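Local coordinates for alginate biosynthesis protein AlgX (Pseudomonas aeruginosa, PDB 4KNC) that protects the exopolysaccharide alginate from degradation as it crosses the periplasm and takes part in its O-acetylation, at residues 109-112 / 113-117; 229-233 / 234-238. One frame throughout, in Å; residues are numbered along the deposited sequence.

Overall arrangement
Both interactions are local contacts within the SGNH hydrolase-like domain, which precedes the carbohydrate-binding module, and they follow each other in series along the chain. Interaction 1 is a stretch of helix 107-123; interaction 2 is the loop that runs into strand 237-240. Their centres lie 36 Å apart and their nearest atoms about 17 Å, so they do not touch. Each nonetheless reaches the same parallel sheet: the helix through a tyrosine that meets outermost strand 80-85, and the loop by continuing as the strand between 293-298 and 263-265. Shortly beyond that strand comes Ser243, the inferred nucleophile, though neither contact lies at the active site.

Interaction 1: residues 109-112 / 113-117; sequences LAKK and NYLAT
Leu109 and Asn113 meet one turn apart on helix 107-123 of the SGNH hydrolase-like domain, where a regular alpha-helical ladder joins residues 109-112 to 113-117. Four carbonyls in succession, those of Leu109, Ala110, Lys111 and Lys112, accept the amides of Asn113, Tyr114, Leu115 and Ala116. These bonds are nearly uniform; Tyr114 N to Ala110 O, at 2.9 Å, has an N-H...O angle of 167°. At the start of the ladder, Leu109 N in turn donates to carboxylate oxygen OD1 of Asp106, just before the helix.

The polar ends of Asn113 and Tyr114 find partners elsewhere in the domain. Asn113 has CG opposite its own carbonyl carbon (chi1 -73°), which folds the amide back along the helix until ND2 is 3.4 Å from Leu109 O. The angle there is poor for a bond, and ND2 donates instead to Thr55 O, while methyl CD1 of Leu109 lies 3.7 Å from Asn113 ND2. Tyr114 packs on Leu91 of helix 89-93 and meets Phe135 edge-to-face; its hydroxyl bonds to Tyr85 O, at the end of strand 80-85.

On another side of the helix Lys111 and Leu115 run side by side in the same direction. The lysine chain is fully extended, and both its CG and its CE lie 4.0 Å from Leu115 CD1.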
ATOM      1  N   LEU A 109      20.745  12.603  10.701  1.00 45.04           N
ATOM      2  CA  LEU A 109      20.369  13.017   9.356  1.00 44.55           C
ATOM      3  C   LEU A 109      19.133  12.261   8.880  1.00 47.21           C
ATOM      4  O   LEU A 109      18.218  12.850   8.289  1.00 45.99           O
ATOM      5  CB  LEU A 109      21.514  12.786   8.383  1.00 44.56           C
ATOM      6  CG  LEU A 109      21.206  13.222   6.959  1.00 44.80           C
ATOM      7  CD1 LEU A 109      20.874  14.708   6.975  1.00 44.95           C
ATOM      8  CD2 LEU A 109      22.374  12.913   6.046  1.00 45.93           C
ATOM      9  N   ALA A 110      19.122  10.952   9.136  1.00 41.30           N
ATOM     10  CA  ALA A 110      17.985  10.109   8.790  1.00 38.37           C
ATOM     11  C   ALA A 110      16.718  10.590   9.493  1.00 35.48           C
ATOM     12  O   ALA A 110      15.673  10.743   8.868  1.00 46.98           O
ATOM     13  CB  ALA A 110      18.271   8.632   9.144  1.00 28.93           C
ATOM     14  N   LYS A 111      16.821  10.833  10.794  1.00 38.12           N
ATOM     15  CA  LYS A 111      15.673  11.263  11.597  1.00 33.55           C
ATOM     16  C   LYS A 111      15.122  12.610  11.131  1.00 37.07           C
ATOM     17  O   LYS A 111      13.911  12.806  11.028  1.00 34.67           O
ATOM     18  CB  LYS A 111      16.066  11.334  13.075  1.00 40.38           C
ATOM     19  CG  LYS A 111      15.012  12.010  13.965  1.00 34.24           C
ATOM     20  CD  LYS A 111      15.475  12.077  15.405  1.00 32.31           C
ATOM     21  CE  LYS A 111      14.473  12.858  16.258  1.00 47.63           C
ATOM     22  NZ  LYS A 111      14.843  12.804  17.698  1.00 61.59           N
ATOM     23  N   LYS A 112      16.035  13.528  10.847  1.00 41.72           N
ATOM     24  CA  LYS A 112      15.691  14.851  10.347  1.00 43.17           C
ATOM     25  C   LYS A 112      14.935  14.729   9.015  1.00 46.23           C
ATOM     26  O   LYS A 112      13.874  15.321   8.820  1.00 41.76           O
ATOM     27  CB  LYS A 112      16.994  15.644  10.150  1.00 44.82           C
ATOM     28  CG  LYS A 112      16.816  17.099   9.834  1.00 55.06           C
ATOM     29  CD  LYS A 112      18.061  17.692   9.188  1.00 59.24           C
ATOM     30  CE  LYS A 112      19.255  17.661  10.115  1.00 62.76           C
ATOM     31  NZ  LYS A 112      20.516  17.912   9.355  1.00 62.66           N
ATOM     32  N   ASN A 113      15.484  13.942   8.095  1.00 46.92           N
ATOM     33  CA  ASN A 113      14.837  13.773   6.794  1.00 41.38           C
ATOM     34  C   ASN A 113      13.469  13.085   6.875  1.00 35.20           C
ATOM     35  O   ASN A 113      12.505  13.488   6.212  1.00 43.71           O
ATOM     36  CB  ASN A 113      15.786  13.071   5.825  1.00 39.36           C
ATOM     37  CG  ASN A 113      16.904  13.984   5.377  1.00 45.77           C
ATOM     38  OD1 ASN A 113      16.759  15.208   5.411  1.00 47.23           O
ATOM     39  ND2 ASN A 113      18.022  13.407   4.973  1.00 40.76           N
ATOM     40  N   TYR A 114      13.386  12.063   7.723  1.00 34.89           N
ATOM     41  CA  TYR A 114      12.120  11.404   8.007  1.00 33.78           C
ATOM     42  C   TYR A 114      11.073  12.407   8.522  1.00 38.98           C
ATOM     43  O   TYR A 114       9.952  12.490   7.989  1.00 39.45           O
ATOM     44  CB  TYR A 114      12.341  10.274   9.018  1.00 35.02           C
ATOM     45  CG  TYR A 114      11.078   9.512   9.359  1.00 35.80           C
ATOM     46  CD1 TYR A 114      10.262   9.915  10.409  1.00 33.98           C
ATOM     47  CD2 TYR A 114      10.700   8.392   8.624  1.00 32.49           C
ATOM     48  CE1 TYR A 114       9.093   9.221  10.730  1.00 37.54           C
ATOM     49  CE2 TYR A 114       9.532   7.685   8.933  1.00 36.60           C
ATOM     50  CZ  TYR A 114       8.736   8.107   9.990  1.00 38.82           C
ATOM     51  OH  TYR A 114       7.582   7.426  10.297  1.00 34.17           O
ATOM     52  N   LEU A 115      11.439  13.188   9.540  1.00 35.93           N
ATOM     53  CA  LEU A 115      10.490  14.150  10.128  1.00 31.95           C
ATOM     54  C   LEU A 115      10.021  15.191   9.115  1.00 39.15           C
ATOM     55  O   LEU A 115       8.828  15.553   9.077  1.00 38.96           O
ATOM     56  CB  LEU A 115      11.112  14.844  11.341  1.00 35.07           C
ATOM     57  CG  LEU A 115      11.218  13.950  12.575  1.00 46.35           C
ATOM     58  CD1 LEU A 115      12.065  14.626  13.624  1.00 53.97           C
ATOM     59  CD2 LEU A 115       9.822  13.627  13.118  1.00 37.03           C
ATOM     60  N   ALA A 116      10.961  15.657   8.288  1.00 41.86           N
ATOM     61  CA  ALA A 116      10.626  16.555   7.181  1.00 44.57           C
ATOM     62  C   ALA A 116       9.581  15.927   6.248  1.00 44.58           C
ATOM     63  O   ALA A 116       8.649  16.604   5.790  1.00 41.86           O
ATOM     64  CB  ALA A 116      11.893  16.940   6.400  1.00 36.13           C
ATOM     65  N   THR A 117       9.736  14.629   5.976  1.00 36.81           N
ATOM     66  CA  THR A 117       8.782  13.912   5.125  1.00 31.36           C
ATOM     67  C   THR A 117       7.388  13.811   5.742  1.00 31.81           C
ATOM     68  O   THR A 117       6.369  14.014   5.067  1.00 35.71           O
ATOM     69  CB  THR A 117       9.320  12.493   4.792  1.00 39.69           C
ATOM     70  OG1 THR A 117      10.527  12.620   4.037  1.00 41.30           O
ATOM     71  CG2 THR A 117       8.310  11.682   3.993  1.00 33.94           C
TER

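Interaction 2: residues 229-233 / 234-238; sequences FGDGG and NPQIA
Gly233 N donates to Gly230 O at 3.0 Å, closing a tight turn just where the chain passes on to Asn234 and Pro235. Asp231 and Gly232 form the corner, both with positive phi, as in a type I' turn. Overlapping it is a weak bond from Gly232 N to Phe229 O, so the backbone coils tightly here before straightening. Gly233 itself sits at phi 91°, where a CB would press against the carbonyl O of Gly232.

Where the coil folds back beside the outgoing chain, Asp231 and Gln236 pack against each other at a slant. Carboxylate oxygen OD2 of Asp231 rests 3.7 Å from Gln236 CG, an aliphatic atom, and Asp231 CB lies 3.8 Å from Gln236 NE2. The carboxylate and amide planes stand 72° apart, so the two flat groups do not stack.

This loop leads from strand 210-220 into strand 237-240 of the parallel sheet of the SGNH hydrolase-like domain. Gln236 already bonds through its backbone to Ile293, and Ile237 and Ala238 continue the strand between 293-298 and 263-265, Ile237 packing on Ile263, Ile293 and Ile295.

Both ends of the Gln236 amide are held. A bend at chi2 (-63°) curls the chain back, bringing NE2 to Asn234 O at 3.2 Å. The donor comes from above the carbonyl plane, not on a lone pair, and the bond is bent. Gln236 OE1 accepts from Lys292 NZ, just ahead of strand 293-298, and the side chain of Lys292 also touches Asp231, while the ring of Pro235 rests on Asp262 and Leu264, at the neighbouring strand 263-265, its CD 4.0 Å from Gly233 O.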
ATOM      1  N   PHE A 229     -23.941   3.080  18.652  1.00 51.59           N
ATOM      2  CA  PHE A 229     -24.862   3.360  17.540  1.00 55.87           C
ATOM      3  C   PHE A 229     -24.680   4.680  16.775  1.00 53.10           C
ATOM      4  O   PHE A 229     -25.500   5.023  15.911  1.00 55.35           O
ATOM      5  CB  PHE A 229     -26.304   3.178  18.007  1.00 54.65           C
ATOM      6  CG  PHE A 229     -26.624   1.757  18.354  1.00 63.96           C
ATOM      7  CD1 PHE A 229     -26.411   1.277  19.636  1.00 66.45           C
ATOM      8  CD2 PHE A 229     -27.079   0.884  17.379  1.00 67.02           C
ATOM      9  CE1 PHE A 229     -26.684  -0.033  19.949  1.00 67.96           C
ATOM     10  CE2 PHE A 229     -27.354  -0.426  17.685  1.00 67.71           C
ATOM     11  CZ  PHE A 229     -27.153  -0.885  18.973  1.00 70.27           C
ATOM     12  N   GLY A 230     -23.600   5.396  17.073  1.00 47.61           N
ATOM     13  CA  GLY A 230     -23.210   6.551  16.283  1.00 51.49           C
ATOM     14  C   GLY A 230     -23.041   6.132  14.836  1.00 55.79           C
ATOM     15  O   GLY A 230     -22.586   5.016  14.562  1.00 59.21           O
ATOM     16  N   ASP A 231     -23.430   7.008  13.909  1.00 51.57           N
ATOM     17  CA  ASP A 231     -23.416   6.681  12.480  1.00 60.59           C
ATOM     18  C   ASP A 231     -24.162   5.377  12.182  1.00 61.07           C
ATOM     19  O   ASP A 231     -23.778   4.625  11.287  1.00 57.44           O
ATOM     20  CB  ASP A 231     -21.981   6.606  11.935  1.00 59.56           C
ATOM     21  CG  ASP A 231     -21.292   7.964  11.906  1.00 67.16           C
ATOM     22  OD1 ASP A 231     -22.004   8.994  11.936  1.00 67.98           O
ATOM     23  OD2 ASP A 231     -20.041   8.004  11.843  1.00 62.76           O
ATOM     24  N   GLY A 232     -25.218   5.105  12.947  1.00 64.06           N
ATOM     25  CA  GLY A 232     -26.030   3.927  12.703  1.00 64.73           C
ATOM     26  C   GLY A 232     -25.369   2.617  13.096  1.00 57.84           C
ATOM     27  O   GLY A 232     -25.894   1.551  12.802  1.00 57.17           O
ATOM     28  N   GLY A 233     -24.216   2.686  13.756  1.00 60.42           N
ATOM     29  CA  GLY A 233     -23.585   1.481  14.271  1.00 57.65           C
ATOM     30  C   GLY A 233     -22.582   0.780  13.358  1.00 61.05           C
ATOM     31  O   GLY A 233     -21.792  -0.055  13.821  1.00 58.79           O
ATOM     32  N   ASN A 234     -22.593   1.104  12.068  1.00 52.21           N
ATOM     33  CA  ASN A 234     -21.638   0.481  11.147  1.00 61.05           C
ATOM     34  C   ASN A 234     -20.191   0.922  11.417  1.00 54.46           C
ATOM     35  O   ASN A 234     -19.970   2.038  11.874  1.00 49.65           O
ATOM     36  CB  ASN A 234     -22.016   0.788   9.694  1.00 72.21           C
ATOM     37  CG  ASN A 234     -23.312   0.110   9.264  1.00 78.73           C
ATOM     38  OD1 ASN A 234     -24.153  -0.252  10.092  1.00 79.12           O
ATOM     39  ND2 ASN A 234     -23.477  -0.059   7.955  1.00 80.39           N
ATOM     40  N   PRO A 235     -19.205   0.040  11.143  1.00 52.40           N
ATOM     41  CA  PRO A 235     -17.784   0.418  11.182  1.00 45.37           C
ATOM     42  C   PRO A 235     -17.479   1.533  10.192  1.00 48.00           C
ATOM     43  O   PRO A 235     -18.038   1.551   9.098  1.00 55.38           O
ATOM     44  CB  PRO A 235     -17.061  -0.873  10.770  1.00 40.85           C
ATOM     45  CG  PRO A 235     -17.985  -1.956  11.228  1.00 49.34           C
ATOM     46  CD  PRO A 235     -19.371  -1.408  10.928  1.00 54.55           C
ATOM     47  N   GLN A 236     -16.594   2.447  10.573  1.00 41.63           N
ATOM     48  CA  GLN A 236     -16.410   3.694   9.839  1.00 30.46           C
ATOM     49  C   GLN A 236     -14.943   3.954   9.522  1.00 37.50           C
ATOM     50  O   GLN A 236     -14.601   5.000   8.960  1.00 37.71           O
ATOM     51  CB  GLN A 236     -16.964   4.855  10.672  1.00 36.54           C
ATOM     52  CG  GLN A 236     -18.466   4.773  10.906  1.00 48.52           C
ATOM     53  CD  GLN A 236     -19.239   4.848   9.606  1.00 54.60           C
ATOM     54  OE1 GLN A 236     -18.801   5.495   8.654  1.00 52.29           O
ATOM     55  NE2 GLN A 236     -20.384   4.172   9.551  1.00 60.11           N
ATOM     56  N   ILE A 237     -14.080   3.009   9.904  1.00 33.51           N
ATOM     57  CA  ILE A 237     -12.634   3.127   9.697  1.00 29.61           C
ATOM     58  C   ILE A 237     -12.092   1.895   8.964  1.00 31.44           C
ATOM     59  O   ILE A 237     -12.356   0.767   9.366  1.00 32.89           O
ATOM     60  CB  ILE A 237     -11.866   3.289  11.031  1.00 28.93           C
ATOM     61  CG1 ILE A 237     -12.451   4.447  11.856  1.00 38.00           C
ATOM     62  CG2 ILE A 237     -10.383   3.512  10.750  1.00 28.45           C
ATOM     63  CD1 ILE A 237     -11.662   4.761  13.128  1.00 33.55           C
ATOM     64  N   ALA A 238     -11.344   2.126   7.890  1.00 34.79           N
ATOM     65  CA  ALA A 238     -10.803   1.056   7.065  1.00 32.70           C
ATOM     66  C   ALA A 238      -9.298   1.164   7.016  1.00 31.17           C
ATOM     67  O   ALA A 238      -8.744   2.260   7.005  1.00 37.60           O
ATOM     68  CB  ALA A 238     -11.372   1.134   5.659  1.00 37.58           C
TER